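Local coordinates for glycosyl transferase (Staphylococcus aureus, PDB 5U02), which belongs to the TarS-type glycosyltransferases and comprises here a largely helical linker followed by two E-set, immunoglobulin-like beta domains, with three copies in the assembly, at residues Arg170-Arg176 against Ile212-Glu218; Lys145-His149 against Thr243-Ile247; Ile132-Lys136 against Glu159-Gly163; Tyr299-Met305 against Gly317-Gln321. All coordinates share one frame; numbering follows the deposited sequence.

Interaction 1: Arg170-Arg176 against Ile212-Glu218; sequences RLKLHSR and IWDVFLE
Arg176 and Asp214 close one end of an antiparallel strand pair, and the arginine can be followed outward from its backbone. Its CB lies 3.8 Å from Ile212 CG2. CG stands anti to the backbone N (chi1 171°), and bends at the next two torsions fold the chain back over the neighbouring strand, bringing CD to 3.9 Å from Asp214 OD2. NE then donates to that same OD2 at 3.0 Å, while NH2 reaches Asp214 OD1 at 2.7 Å. Both bonds are almost straight and use syn lone pairs, so guanidinium and carboxylate, 13° from coplanar, form a side-on, two-pronged salt bridge. Ile212 CG2 sits over one face of the guanidinium. Asp214 OD1 is also held by Arg229 and Ser268, which would probably favour the charged carboxylate.

The other end is looser. Arg170 NE meets Glu218 OE2 from above the carboxylate plane at 3.3 Å, and Arg170 also bridges to Glu164 of the second subunit. Between these ends Phe216 fills the same face as Lys172 and His174: His174 CB approaches Phe216 CE1 to 3.7 Å, and the edge of the histidine ring is turned toward the phenylalanine face in an offset edge-to-face pair. On the reverse face Leu171 CD1 touches Val215 CG1 at 3.8 Å, and Leu173 CB comes near Trp213 CE3. Paired backbone hydrogen bonds at Arg170-Glu218, Lys172-Phe216 and His174-Asp214 set the register of a regular antiparallel ladder, as befits the immunoglobulin-like beta fold of this E-set domain.

Interaction 2: Lys145-His149 against Thr243-Ile247; sequences KFDNH and TSALI
Phe146 drives its ring edge-on into the backbone of Thr243-Ala245. The ring's leading atom, CZ, stops 3.4 Å from Thr243 O and 3.8 Å from Thr243 CG2, while CE2 rides against the carbonyl carbon of Ser244 and the N of Ala245. These backbone atoms lie near the plane of the ring, so its rim rather than a face meets them. Further back on the same rim, CD2 rests 3.9 Å from Ala245 CB. What brings the ring here is a first torsion that lodges CG between the backbone N and the carbonyl carbon (chi1 74°). Thr243 complements it by turning CG2 anti to its own N, which leaves OG1 to bond Thr240 O.

Ala245 CB also touches the chain beyond Phe146, reaching Asp147 O at 3.5 Å. Asn148 packs its CB 3.6 Å from Leu246 O; its ND2 bonds Tyr353 and its OD1 accepts from Glu302 N. Asp147 turns from the contact and closes an Asx turn, OD1 accepting from His149 N at 2.7 Å. A water donates to both Asn148 O and Leu246 O, although the very short distances leave its exact position doubtful. No direct hydrogen bond joins the segments.

The contact sets the end of strand 138-146 and the turn after it against strand 245-249 and the residues leading into it. Tyr239 meets the Phe146 ring edge-to-face, Pro258 of strand 252-260 packs on the same ring, and Leu246 lies against Phe253 of that strand and Ile274 of strand 267-274.

Interaction 3: Ile132-Lys136 against Glu159-Gly163; sequences IDIAK and EFMIG
Asp133 O lies close to Met161 CE, the methyl group that does most of the touching. Next along the chain, Ile134 presents its CA to this methyl at 3.5 Å, and its CG2 branch, anti to the backbone N, crosses to Phe160 CE1 at 3.9 Å. Ala135 completes the methyl's surroundings: its CB lies 3.9 Å from Met161 CE, and its N comes so tightly against CE that the exact separation is doubtful. The methionine chain is extended at its second torsion and bends at its last (chi3 -43°), which lays CE along the backbone of 133-135. Ala135 O, in turn, sits at the edge of the Phe160 ring, one face of which carries Ile162 CG2 over its centre.

Both segments are loops, one leaving strand 129-132 and the other leaving strand 150-159. Tyr108 holds Met161 O, and Ile221 of strand 212-221 packs on both Ile134 and Phe160.

A water donates to Ala135 O and accepts from Met161 N, 3.1 Å from each. The chemistry is thus mixed: a methyl packs against peptide atoms, apolar touches from Ile134 CG2 and Ala135 CB add to it, and the water supplies the polar link found between the two segments.

Interaction 4: Tyr299-Met305 against Gly317-Gln321; sequences YVFEEGM and GMLSQ
Gln321 NE2 donates to Tyr299 O at 2.7 Å and, more weakly, to Ser323 O, two carbonyls that help to fix the amide. The contact lies at the open end of a beta hairpin, strands 304-310 and 313-323, where the chain leading into the first strand runs beside the second. Across from NE2, Gln321 OE1 receives Phe301 N at 2.8 Å on a lone pair in the carbonyl plane. One glutamine amide thus spans Val300, bonding the backbone on both sides of it. CG anti to the backbone N (chi1 -169°), followed by a bend at the next torsion, carries the amide across to that chain.

Glu303 replies in the other direction: its OE2 takes Gln321 N on the anti lone pair at 2.7 Å. Two side chains therefore do the work of backbone pairing where no ladder has formed. True pairing starts at Gly304 and Leu319, each amide bonding the other's carbonyl, with Leu319 N to Gly304 O the shorter at 2.8 Å. Met305 and Met318 follow as a non-hydrogen-bonded pair. Methionines of this face also pack on other copies: Met305 on Met305 of the second subunit, Met318 on Val309 of the third.

Between the polar grips Leu319 reaches its CD2 methyl to the facing chain, 3.9 Å from Phe301 CB and 3.4 Å from Glu302 O.

The four contacts run along an elongated chain. Interaction 3 lies where the strands near the linker meet the first E-set domain, about 22 Å centre to centre from interaction 1, which pairs strands within that domain. Interaction 2, about 18 Å from interaction 1 between centres, belongs to the same sheet. Interactions 2 and 4 touch although they belong to different C-terminal regions: Asn148 OD1 probably accepts a hydrogen bond from Glu302 N (2.8 Å), and Ser244 O one from Val300 N (3.0 Å), probably tying the two regions together. Interactions 3 and 4 lie farthest apart, about 43 Å between centres, on opposite sides of the chain's centre.

Interaction 1: Arg170-Arg176 against Ile212-Glu218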
loop_
_atom_site.group_PDB
_atom_site.type_symbol
_atom_site.label_atom_id
_atom_site.label_comp_id
_atom_site.label_asym_id
_atom_site.label_seq_id
_atom_site.Cartn_x
_atom_site.Cartn_y
_atom_site.Cartn_z
ATOM N N ARG A 170 0.512 -9.513 -0.201
ATOM C CA ARG A 170 -0.278 -9.158 0.966
ATOM C C ARG A 170 -0.297 -10.355 1.899
ATOM O O ARG A 170 -0.137 -11.497 1.464
ATOM C CB ARG A 170 -1.724 -8.769 0.609
ATOM C CG ARG A 170 -1.856 -7.633 -0.379
ATOM C CD ARG A 170 -3.282 -7.088 -0.407
ATOM N NE ARG A 170 -4.241 -8.006 -1.018
ATOM C CZ ARG A 170 -5.555 -7.790 -1.045
ATOM N NH1 ARG A 170 -6.056 -6.691 -0.488
ATOM N NH2 ARG A 170 -6.371 -8.665 -1.624
ATOM N N LEU A 171 -0.492 -10.090 3.185
ATOM C CA LEU A 171 -0.679 -11.155 4.158
ATOM C C LEU A 171 -2.166 -11.457 4.274
ATOM O O LEU A 171 -2.978 -10.546 4.461
ATOM C CB LEU A 171 -0.101 -10.765 5.518
ATOM C CG LEU A 171 0.023 -11.925 6.502
ATOM C CD1 LEU A 171 0.844 -13.028 5.876
ATOM C CD2 LEU A 171 0.672 -11.465 7.788
ATOM N N LYS A 172 -2.524 -12.730 4.160
ATOM C CA LYS A 172 -3.919 -13.142 4.137
ATOM C C LYS A 172 -4.233 -13.994 5.356
ATOM O O LYS A 172 -3.554 -14.993 5.614
ATOM C CB LYS A 172 -4.237 -13.917 2.860
ATOM C CG LYS A 172 -5.677 -14.365 2.743
ATOM C CD LYS A 172 -5.883 -15.112 1.438
ATOM C CE LYS A 172 -7.308 -15.573 1.270
ATOM N NZ LYS A 172 -7.433 -16.351 0.019
ATOM N N LEU A 173 -5.259 -13.592 6.098
ATOM C CA LEU A 173 -5.866 -14.426 7.126
ATOM C C LEU A 173 -7.145 -15.009 6.539
ATOM O O LEU A 173 -8.010 -14.264 6.072
ATOM C CB LEU A 173 -6.163 -13.623 8.395
ATOM C CG LEU A 173 -4.987 -12.892 9.052
ATOM C CD1 LEU A 173 -5.407 -12.216 10.355
ATOM C CD2 LEU A 173 -3.815 -13.839 9.288
ATOM N N HIS A 174 -7.252 -16.332 6.534
ATOM C CA HIS A 174 -8.385 -17.027 5.938
ATOM C C HIS A 174 -8.992 -17.918 7.008
ATOM O O HIS A 174 -8.294 -18.762 7.577
ATOM C CB HIS A 174 -7.941 -17.845 4.720
ATOM C CG HIS A 174 -8.987 -17.979 3.650
ATOM N ND1 HIS A 174 -8.776 -18.711 2.497
ATOM C CD2 HIS A 174 -10.245 -17.481 3.556
ATOM C CE1 HIS A 174 -9.859 -18.654 1.742
ATOM N NE2 HIS A 174 -10.765 -17.916 2.362
ATOM N N SER A 175 -10.274 -17.716 7.307
ATOM C CA SER A 175 -10.926 -18.570 8.289
ATOM C C SER A 175 -10.945 -20.002 7.777
ATOM O O SER A 175 -10.935 -20.249 6.568
ATOM C CB SER A 175 -12.349 -18.082 8.591
ATOM O OG SER A 175 -13.201 -18.165 7.458
ATOM N N ARG A 176 -10.943 -20.958 8.713
ATOM C CA ARG A 176 -10.849 -22.363 8.323
ATOM C C ARG A 176 -11.995 -22.762 7.401
ATOM O O ARG A 176 -11.807 -23.557 6.473
ATOM C CB ARG A 176 -10.812 -23.260 9.565
ATOM C CG ARG A 176 -10.928 -24.765 9.279
ATOM C CD ARG A 176 -9.720 -25.276 8.508
ATOM N NE ARG A 176 -8.468 -24.771 9.053
ATOM C CZ ARG A 176 -7.750 -25.404 9.979
ATOM N NH1 ARG A 176 -8.172 -26.559 10.482
ATOM N NH2 ARG A 176 -6.613 -24.879 10.425
ATOM N N ILE A 212 -10.702 -20.015 14.022
ATOM C CA ILE A 212 -9.467 -20.449 13.377
ATOM C C ILE A 212 -9.190 -19.550 12.180
ATOM O O ILE A 212 -10.015 -19.446 11.264
ATOM C CB ILE A 212 -9.548 -21.922 12.946
ATOM C CG1 ILE A 212 -9.814 -22.819 14.158
ATOM C CG2 ILE A 212 -8.262 -22.333 12.254
ATOM C CD1 ILE A 212 -10.124 -24.271 13.787
ATOM N N TRP A 213 -8.016 -18.917 12.180
ATOM C CA TRP A 213 -7.562 -18.064 11.088
ATOM C C TRP A 213 -6.237 -18.620 10.582
ATOM O O TRP A 213 -5.240 -18.617 11.312
ATOM C CB TRP A 213 -7.411 -16.611 11.546
ATOM C CG TRP A 213 -8.696 -15.982 12.012
ATOM C CD1 TRP A 213 -9.202 -15.997 13.281
ATOM C CD2 TRP A 213 -9.638 -15.249 11.212
ATOM N NE1 TRP A 213 -10.397 -15.319 13.320
ATOM C CE2 TRP A 213 -10.686 -14.850 12.064
ATOM C CE3 TRP A 213 -9.694 -14.891 9.862
ATOM C CZ2 TRP A 213 -11.775 -14.111 11.611
ATOM C CZ3 TRP A 213 -10.784 -14.159 9.413
ATOM C CH2 TRP A 213 -11.806 -13.777 10.285
ATOM N N ASP A 214 -6.229 -19.106 9.345
ATOM C CA ASP A 214 -5.021 -19.657 8.757
ATOM C C ASP A 214 -4.274 -18.564 8.003
ATOM O O ASP A 214 -4.887 -17.666 7.418
ATOM C CB ASP A 214 -5.350 -20.835 7.834
ATOM C CG ASP A 214 -6.176 -21.922 8.533
ATOM O OD1 ASP A 214 -5.654 -22.510 9.498
ATOM O OD2 ASP A 214 -7.291 -22.241 8.065
ATOM N N VAL A 215 -2.945 -18.625 8.041
ATOM C CA VAL A 215 -2.095 -17.573 7.483
ATOM C C VAL A 215 -1.652 -17.979 6.082
ATOM O O VAL A 215 -1.081 -19.060 5.892
ATOM C CB VAL A 215 -0.883 -17.295 8.386
ATOM C CG1 VAL A 215 -0.093 -16.099 7.872
ATOM C CG2 VAL A 215 -1.335 -17.052 9.827
ATOM N N PHE A 216 -1.922 -17.116 5.106
ATOM C CA PHE A 216 -1.446 -17.263 3.739
ATOM C C PHE A 216 -0.656 -16.022 3.337
ATOM O O PHE A 216 -0.837 -14.934 3.892
ATOM C CB PHE A 216 -2.603 -17.446 2.741
ATOM C CG PHE A 216 -3.373 -18.729 2.900
ATOM C CD1 PHE A 216 -4.267 -18.890 3.942
ATOM C CD2 PHE A 216 -3.234 -19.756 1.978
ATOM C CE1 PHE A 216 -4.990 -20.063 4.076
ATOM C CE2 PHE A 216 -3.959 -20.932 2.108
ATOM C CZ PHE A 216 -4.835 -21.084 3.156
ATOM N N LEU A 217 0.220 -16.193 2.352
ATOM C CA LEU A 217 0.824 -15.076 1.638
ATOM C C LEU A 217 0.247 -15.044 0.231
ATOM O O LEU A 217 0.381 -16.016 -0.519
ATOM C CB LEU A 217 2.345 -15.193 1.578
ATOM C CG LEU A 217 3.000 -14.026 0.829
ATOM C CD1 LEU A 217 2.975 -12.766 1.683
ATOM C CD2 LEU A 217 4.423 -14.349 0.397
ATOM N N GLU A 218 -0.400 -13.937 -0.118
ATOM C CA GLU A 218 -0.923 -13.741 -1.462
ATOM C C GLU A 218 0.118 -13.010 -2.298
ATOM O O GLU A 218 0.675 -12.002 -1.855
ATOM C CB GLU A 218 -2.230 -12.948 -1.432
ATOM C CG GLU A 218 -2.819 -12.679 -2.804
ATOM C CD GLU A 218 -3.760 -11.489 -2.813
ATOM O OE1 GLU A 218 -4.970 -11.678 -2.566
ATOM O OE2 GLU A 218 -3.288 -10.360 -3.064
HETATM O O HOH W 1 -5.526 -14.610 -2.106
HETATM O O HOH W 2 -8.407 -21.290 5.457
#

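Interaction 2: Lys145-His149 against Thr243-Ile247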
loop_
_atom_site.group_PDB
_atom_site.type_symbol
_atom_site.label_atom_id
_atom_site.label_comp_id
_atom_site.label_asym_id
_atom_site.label_seq_id
_atom_site.Cartn_x
_atom_site.Cartn_y
_atom_site.Cartn_z
ATOM N N LYS A 145 7.088 -12.252 15.795
ATOM C CA LYS A 145 6.976 -11.706 17.142
ATOM C C LYS A 145 5.585 -11.112 17.338
ATOM O O LYS A 145 4.947 -10.665 16.380
ATOM C CB LYS A 145 8.026 -10.618 17.407
ATOM C CG LYS A 145 9.439 -10.965 16.960
ATOM C CD LYS A 145 10.066 -12.047 17.824
ATOM C CE LYS A 145 11.572 -12.090 17.615
ATOM N NZ LYS A 145 12.211 -13.257 18.287
ATOM N N PHE A 146 5.120 -11.091 18.586
ATOM C CA PHE A 146 3.802 -10.536 18.852
ATOM C C PHE A 146 3.678 -10.177 20.323
ATOM O O PHE A 146 4.448 -10.642 21.169
ATOM C CB PHE A 146 2.684 -11.499 18.425
ATOM C CG PHE A 146 2.506 -12.688 19.334
ATOM C CD1 PHE A 146 3.482 -13.667 19.430
ATOM C CD2 PHE A 146 1.337 -12.848 20.059
ATOM C CE1 PHE A 146 3.307 -14.771 20.256
ATOM C CE2 PHE A 146 1.158 -13.949 20.885
ATOM C CZ PHE A 146 2.147 -14.908 20.983
ATOM N N ASP A 147 2.707 -9.312 20.601
ATOM C CA ASP A 147 2.322 -8.929 21.951
ATOM C C ASP A 147 0.848 -8.536 21.905
ATOM O O ASP A 147 0.161 -8.784 20.910
ATOM C CB ASP A 147 3.237 -7.814 22.480
ATOM C CG ASP A 147 3.352 -6.641 21.519
ATOM O OD1 ASP A 147 2.313 -6.186 20.991
ATOM O OD2 ASP A 147 4.489 -6.172 21.284
ATOM N N ASN A 148 0.359 -7.911 22.978
ATOM C CA ASN A 148 -1.042 -7.498 23.032
ATOM C C ASN A 148 -1.347 -6.301 22.136
ATOM O O ASN A 148 -2.493 -5.834 22.113
ATOM C CB ASN A 148 -1.443 -7.163 24.470
ATOM C CG ASN A 148 -0.723 -5.947 25.007
ATOM O OD1 ASN A 148 0.505 -5.894 25.019
ATOM N ND2 ASN A 148 -1.489 -4.944 25.433
ATOM N N HIS A 149 -0.363 -5.801 21.396
ATOM C CA HIS A 149 -0.510 -4.605 20.577
ATOM C C HIS A 149 -0.370 -4.871 19.085
ATOM O O HIS A 149 -1.127 -4.301 18.292
ATOM C CB HIS A 149 0.498 -3.543 21.046
ATOM C CG HIS A 149 0.668 -2.389 20.107
ATOM N ND1 HIS A 149 1.817 -2.176 19.372
ATOM C CD2 HIS A 149 -0.192 -1.398 19.760
ATOM C CE1 HIS A 149 1.665 -1.088 18.637
ATOM N NE2 HIS A 149 0.455 -0.601 18.849
ATOM N N THR A 243 1.671 -19.799 23.920
ATOM C CA THR A 243 1.858 -18.400 24.288
ATOM C C THR A 243 0.867 -17.523 23.525
ATOM O O THR A 243 0.712 -17.660 22.306
ATOM C CB THR A 243 3.298 -17.963 23.993
ATOM O OG1 THR A 243 4.197 -18.665 24.856
ATOM C CG2 THR A 243 3.470 -16.465 24.214
ATOM N N SER A 244 0.193 -16.624 24.243
ATOM C CA SER A 244 -0.962 -15.906 23.723
ATOM C C SER A 244 -0.826 -14.407 23.946
ATOM O O SER A 244 0.063 -13.929 24.654
ATOM C CB SER A 244 -2.264 -16.388 24.384
ATOM O OG SER A 244 -2.493 -17.754 24.127
ATOM N N ALA A 245 -1.754 -13.675 23.338
ATOM C CA ALA A 245 -1.905 -12.241 23.511
ATOM C C ALA A 245 -3.310 -11.949 24.022
ATOM O O ALA A 245 -4.288 -12.536 23.543
ATOM C CB ALA A 245 -1.666 -11.500 22.193
ATOM N N LEU A 246 -3.408 -11.043 24.991
ATOM C CA LEU A 246 -4.693 -10.678 25.573
ATOM C C LEU A 246 -5.368 -9.611 24.719
ATOM O O LEU A 246 -4.750 -8.600 24.371
ATOM C CB LEU A 246 -4.512 -10.176 27.005
ATOM C CG LEU A 246 -5.778 -9.827 27.787
ATOM C CD1 LEU A 246 -6.597 -11.072 28.082
ATOM C CD2 LEU A 246 -5.416 -9.096 29.072
ATOM N N ILE A 247 -6.638 -9.837 24.398
ATOM C CA ILE A 247 -7.437 -8.923 23.591
ATOM C C ILE A 247 -8.689 -8.563 24.378
ATOM O O ILE A 247 -9.284 -9.426 25.033
ATOM C CB ILE A 247 -7.791 -9.556 22.226
ATOM C CG1 ILE A 247 -6.546 -9.603 21.333
ATOM C CG2 ILE A 247 -8.939 -8.814 21.546
ATOM C CD1 ILE A 247 -6.751 -10.319 20.018
HETATM O O HOH W 3 -4.895 -6.483 23.006
#

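Interaction 3: Ile132-Lys136 against Glu159-Gly163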
loop_
_atom_site.group_PDB
_atom_site.type_symbol
_atom_site.label_atom_id
_atom_site.label_comp_id
_atom_site.label_asym_id
_atom_site.label_seq_id
_atom_site.Cartn_x
_atom_site.Cartn_y
_atom_site.Cartn_z
ATOM N N ILE A 132 7.091 -18.916 -20.612
ATOM C CA ILE A 132 7.523 -19.744 -19.490
ATOM C C ILE A 132 6.594 -19.499 -18.307
ATOM O O ILE A 132 6.487 -18.370 -17.817
ATOM C CB ILE A 132 8.983 -19.447 -19.119
ATOM C CG1 ILE A 132 9.865 -19.509 -20.369
ATOM C CG2 ILE A 132 9.473 -20.413 -18.053
ATOM C CD1 ILE A 132 11.339 -19.292 -20.102
ATOM N N ASP A 133 5.929 -20.558 -17.845
ATOM C CA ASP A 133 5.001 -20.454 -16.724
ATOM C C ASP A 133 5.727 -20.002 -15.457
ATOM O O ASP A 133 6.941 -20.170 -15.308
ATOM C CB ASP A 133 4.309 -21.798 -16.474
ATOM C CG ASP A 133 3.113 -22.025 -17.387
ATOM O OD1 ASP A 133 2.743 -21.098 -18.135
ATOM O OD2 ASP A 133 2.539 -23.135 -17.352
ATOM N N ILE A 134 4.965 -19.422 -14.532
ATOM C CA ILE A 134 5.494 -18.957 -13.255
ATOM C C ILE A 134 4.991 -19.898 -12.168
ATOM O O ILE A 134 3.787 -19.956 -11.888
ATOM C CB ILE A 134 5.096 -17.507 -12.957
ATOM C CG1 ILE A 134 5.422 -16.611 -14.148
ATOM C CG2 ILE A 134 5.812 -17.017 -11.707
ATOM C CD1 ILE A 134 5.465 -15.133 -13.793
ATOM N N ALA A 135 5.918 -20.630 -11.550
ATOM C CA ALA A 135 5.598 -21.566 -10.485
ATOM C C ALA A 135 5.365 -20.825 -9.170
ATOM O O ALA A 135 5.695 -19.647 -9.023
ATOM C CB ALA A 135 6.710 -22.604 -10.335
ATOM N N LYS A 136 4.782 -21.533 -8.210
ATOM C CA LYS A 136 4.477 -20.934 -6.926
ATOM C C LYS A 136 5.764 -20.616 -6.169
ATOM O O LYS A 136 6.708 -21.415 -6.171
ATOM C CB LYS A 136 3.597 -21.869 -6.102
ATOM C CG LYS A 136 2.435 -21.186 -5.413
ATOM C CD LYS A 136 1.354 -22.178 -5.035
ATOM C CE LYS A 136 1.454 -22.579 -3.574
ATOM N NZ LYS A 136 0.243 -23.321 -3.125
ATOM N N GLU A 159 12.732 -18.791 -3.158
ATOM C CA GLU A 159 12.816 -19.061 -4.585
ATOM C C GLU A 159 11.574 -18.528 -5.279
ATOM O O GLU A 159 10.450 -18.772 -4.832
ATOM C CB GLU A 159 12.984 -20.556 -4.865
ATOM C CG GLU A 159 14.413 -21.037 -4.689
ATOM C CD GLU A 159 14.604 -22.481 -5.108
ATOM O OE1 GLU A 159 13.738 -23.009 -5.837
ATOM O OE2 GLU A 159 15.625 -23.084 -4.715
ATOM N N PHE A 160 11.795 -17.797 -6.368
ATOM C CA PHE A 160 10.728 -17.196 -7.153
ATOM C C PHE A 160 11.323 -16.812 -8.497
ATOM O O PHE A 160 12.379 -16.171 -8.547
ATOM C CB PHE A 160 10.138 -15.969 -6.446
ATOM C CG PHE A 160 8.750 -15.616 -6.898
ATOM C CD1 PHE A 160 7.986 -16.520 -7.619
ATOM C CD2 PHE A 160 8.215 -14.368 -6.620
ATOM C CE1 PHE A 160 6.711 -16.192 -8.043
ATOM C CE2 PHE A 160 6.941 -14.033 -7.038
ATOM C CZ PHE A 160 6.187 -14.948 -7.753
ATOM N N MET A 161 10.662 -17.210 -9.579
ATOM C CA MET A 161 11.216 -17.009 -10.909
ATOM C C MET A 161 11.062 -15.587 -11.412
ATOM O O MET A 161 11.221 -15.355 -12.617
ATOM C CB MET A 161 10.582 -17.987 -11.898
ATOM C CG MET A 161 11.256 -19.340 -11.891
ATOM S SD MET A 161 10.455 -20.505 -12.996
ATOM C CE MET A 161 8.758 -20.152 -12.616
ATOM N N ILE A 162 10.766 -14.625 -10.540
ATOM C CA ILE A 162 10.602 -13.241 -10.965
ATOM C C ILE A 162 11.134 -12.324 -9.876
ATOM O O ILE A 162 10.848 -12.521 -8.687
ATOM C CB ILE A 162 9.137 -12.910 -11.318
ATOM C CG1 ILE A 162 8.982 -11.410 -11.606
ATOM C CG2 ILE A 162 8.210 -13.377 -10.227
ATOM C CD1 ILE A 162 7.644 -11.001 -12.198
ATOM N N GLY A 163 11.917 -11.329 -10.288
ATOM C CA GLY A 163 12.601 -10.462 -9.358
ATOM C C GLY A 163 11.682 -9.483 -8.655
ATOM O O GLY A 163 10.533 -9.247 -9.036
HETATM O O HOH W 4 8.818 -19.609 -9.153
#

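Interaction 4: Tyr299-Met305 against Gly317-Gln321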
loop_
_atom_site.group_PDB
_atom_site.type_symbol
_atom_site.label_atom_id
_atom_site.label_comp_id
_atom_site.label_asym_id
_atom_site.label_seq_id
_atom_site.Cartn_x
_atom_site.Cartn_y
_atom_site.Cartn_z
ATOM N N TYR A 299 1.433 -15.130 28.460
ATOM C CA TYR A 299 0.852 -13.979 27.783
ATOM C C TYR A 299 1.935 -12.930 27.588
ATOM O O TYR A 299 2.615 -12.548 28.548
ATOM C CB TYR A 299 -0.319 -13.393 28.580
ATOM C CG TYR A 299 -1.617 -14.136 28.384
ATOM C CD1 TYR A 299 -1.919 -15.268 29.143
ATOM C CD2 TYR A 299 -2.542 -13.709 27.441
ATOM C CE1 TYR A 299 -3.106 -15.951 28.961
ATOM C CE2 TYR A 299 -3.731 -14.385 27.253
ATOM C CZ TYR A 299 -4.008 -15.504 28.015
ATOM O OH TYR A 299 -5.192 -16.179 27.828
ATOM N N VAL A 300 2.099 -12.471 26.351
ATOM C CA VAL A 300 3.129 -11.500 26.011
ATOM C C VAL A 300 2.481 -10.128 25.899
ATOM O O VAL A 300 1.466 -9.963 25.207
ATOM C CB VAL A 300 3.854 -11.879 24.707
ATOM C CG1 VAL A 300 4.917 -12.931 24.984
ATOM C CG2 VAL A 300 2.863 -12.377 23.662
ATOM N N PHE A 301 3.061 -9.148 26.588
ATOM C CA PHE A 301 2.603 -7.771 26.550
ATOM C C PHE A 301 3.716 -6.888 26.012
ATOM O O PHE A 301 4.905 -7.203 26.153
ATOM C CB PHE A 301 2.167 -7.284 27.944
ATOM C CG PHE A 301 0.929 -7.963 28.466
ATOM C CD1 PHE A 301 1.006 -9.201 29.083
ATOM C CD2 PHE A 301 -0.314 -7.362 28.330
ATOM C CE1 PHE A 301 -0.134 -9.829 29.558
ATOM C CE2 PHE A 301 -1.458 -7.982 28.801
ATOM C CZ PHE A 301 -1.368 -9.218 29.420
ATOM N N GLU A 302 3.326 -5.781 25.387
ATOM C CA GLU A 302 4.304 -4.824 24.891
ATOM C C GLU A 302 5.023 -4.160 26.060
ATOM O O GLU A 302 4.390 -3.696 27.013
ATOM C CB GLU A 302 3.625 -3.773 24.015
ATOM C CG GLU A 302 2.328 -3.224 24.591
ATOM C CD GLU A 302 1.870 -1.936 23.912
ATOM O OE1 GLU A 302 0.768 -1.454 24.248
ATOM O OE2 GLU A 302 2.609 -1.401 23.058
ATOM N N GLU A 303 6.346 -4.120 25.990
ATOM C CA GLU A 303 7.116 -3.495 27.051
ATOM C C GLU A 303 7.111 -1.981 26.886
ATOM O O GLU A 303 6.961 -1.453 25.782
ATOM C CB GLU A 303 8.548 -4.034 27.062
ATOM C CG GLU A 303 8.633 -5.526 27.389
ATOM C CD GLU A 303 10.055 -5.984 27.643
ATOM O OE1 GLU A 303 10.940 -5.678 26.821
ATOM O OE2 GLU A 303 10.295 -6.635 28.679
ATOM N N GLY A 304 7.267 -1.282 28.005
ATOM C CA GLY A 304 7.291 0.166 27.988
ATOM C C GLY A 304 6.352 0.773 29.004
ATOM O O GLY A 304 6.022 0.140 30.011
ATOM N N MET A 305 5.896 1.993 28.734
ATOM C CA MET A 305 5.062 2.710 29.688
ATOM C C MET A 305 3.740 1.988 29.912
ATOM O O MET A 305 3.170 1.388 28.996
ATOM C CB MET A 305 4.803 4.131 29.195
ATOM C CG MET A 305 6.067 4.951 29.045
ATOM S SD MET A 305 5.775 6.500 28.180
ATOM C CE MET A 305 7.462 7.023 27.882
ATOM N N GLY A 317 3.760 3.382 35.420
ATOM C CA GLY A 317 4.700 2.308 35.666
ATOM C C GLY A 317 5.439 1.947 34.397
ATOM O O GLY A 317 5.196 2.509 33.328
ATOM N N MET A 318 6.360 0.997 34.532
ATOM C CA MET A 318 7.116 0.460 33.406
ATOM C C MET A 318 6.894 -1.042 33.343
ATOM O O MET A 318 7.136 -1.750 34.327
ATOM C CB MET A 318 8.604 0.785 33.532
ATOM C CG MET A 318 9.016 2.042 32.776
ATOM S SD MET A 318 9.177 1.731 31.004
ATOM C CE MET A 318 10.350 0.379 31.031
ATOM N N LEU A 319 6.429 -1.522 32.192
ATOM C CA LEU A 319 6.120 -2.932 32.007
ATOM C C LEU A 319 7.311 -3.635 31.377
ATOM O O LEU A 319 7.891 -3.138 30.407
ATOM C CB LEU A 319 4.876 -3.108 31.131
ATOM C CG LEU A 319 4.276 -4.513 30.985
ATOM C CD1 LEU A 319 2.780 -4.439 30.713
ATOM C CD2 LEU A 319 4.958 -5.324 29.886
ATOM N N SER A 320 7.665 -4.794 31.924
ATOM C CA SER A 320 8.716 -5.623 31.357
ATOM C C SER A 320 8.293 -7.081 31.439
ATOM O O SER A 320 7.703 -7.512 32.433
ATOM C CB SER A 320 10.053 -5.409 32.075
ATOM O OG SER A 320 9.948 -5.744 33.445
ATOM N N GLN A 321 8.583 -7.826 30.377
ATOM C CA GLN A 321 8.251 -9.245 30.293
ATOM C C GLN A 321 9.392 -10.024 30.933
ATOM O O GLN A 321 10.399 -10.315 30.285
ATOM C CB GLN A 321 8.022 -9.652 28.842
ATOM C CG GLN A 321 7.414 -11.028 28.679
ATOM C CD GLN A 321 5.921 -10.972 28.443
ATOM O OE1 GLN A 321 5.412 -10.033 27.831
ATOM N NE2 GLN A 321 5.206 -11.970 28.944
#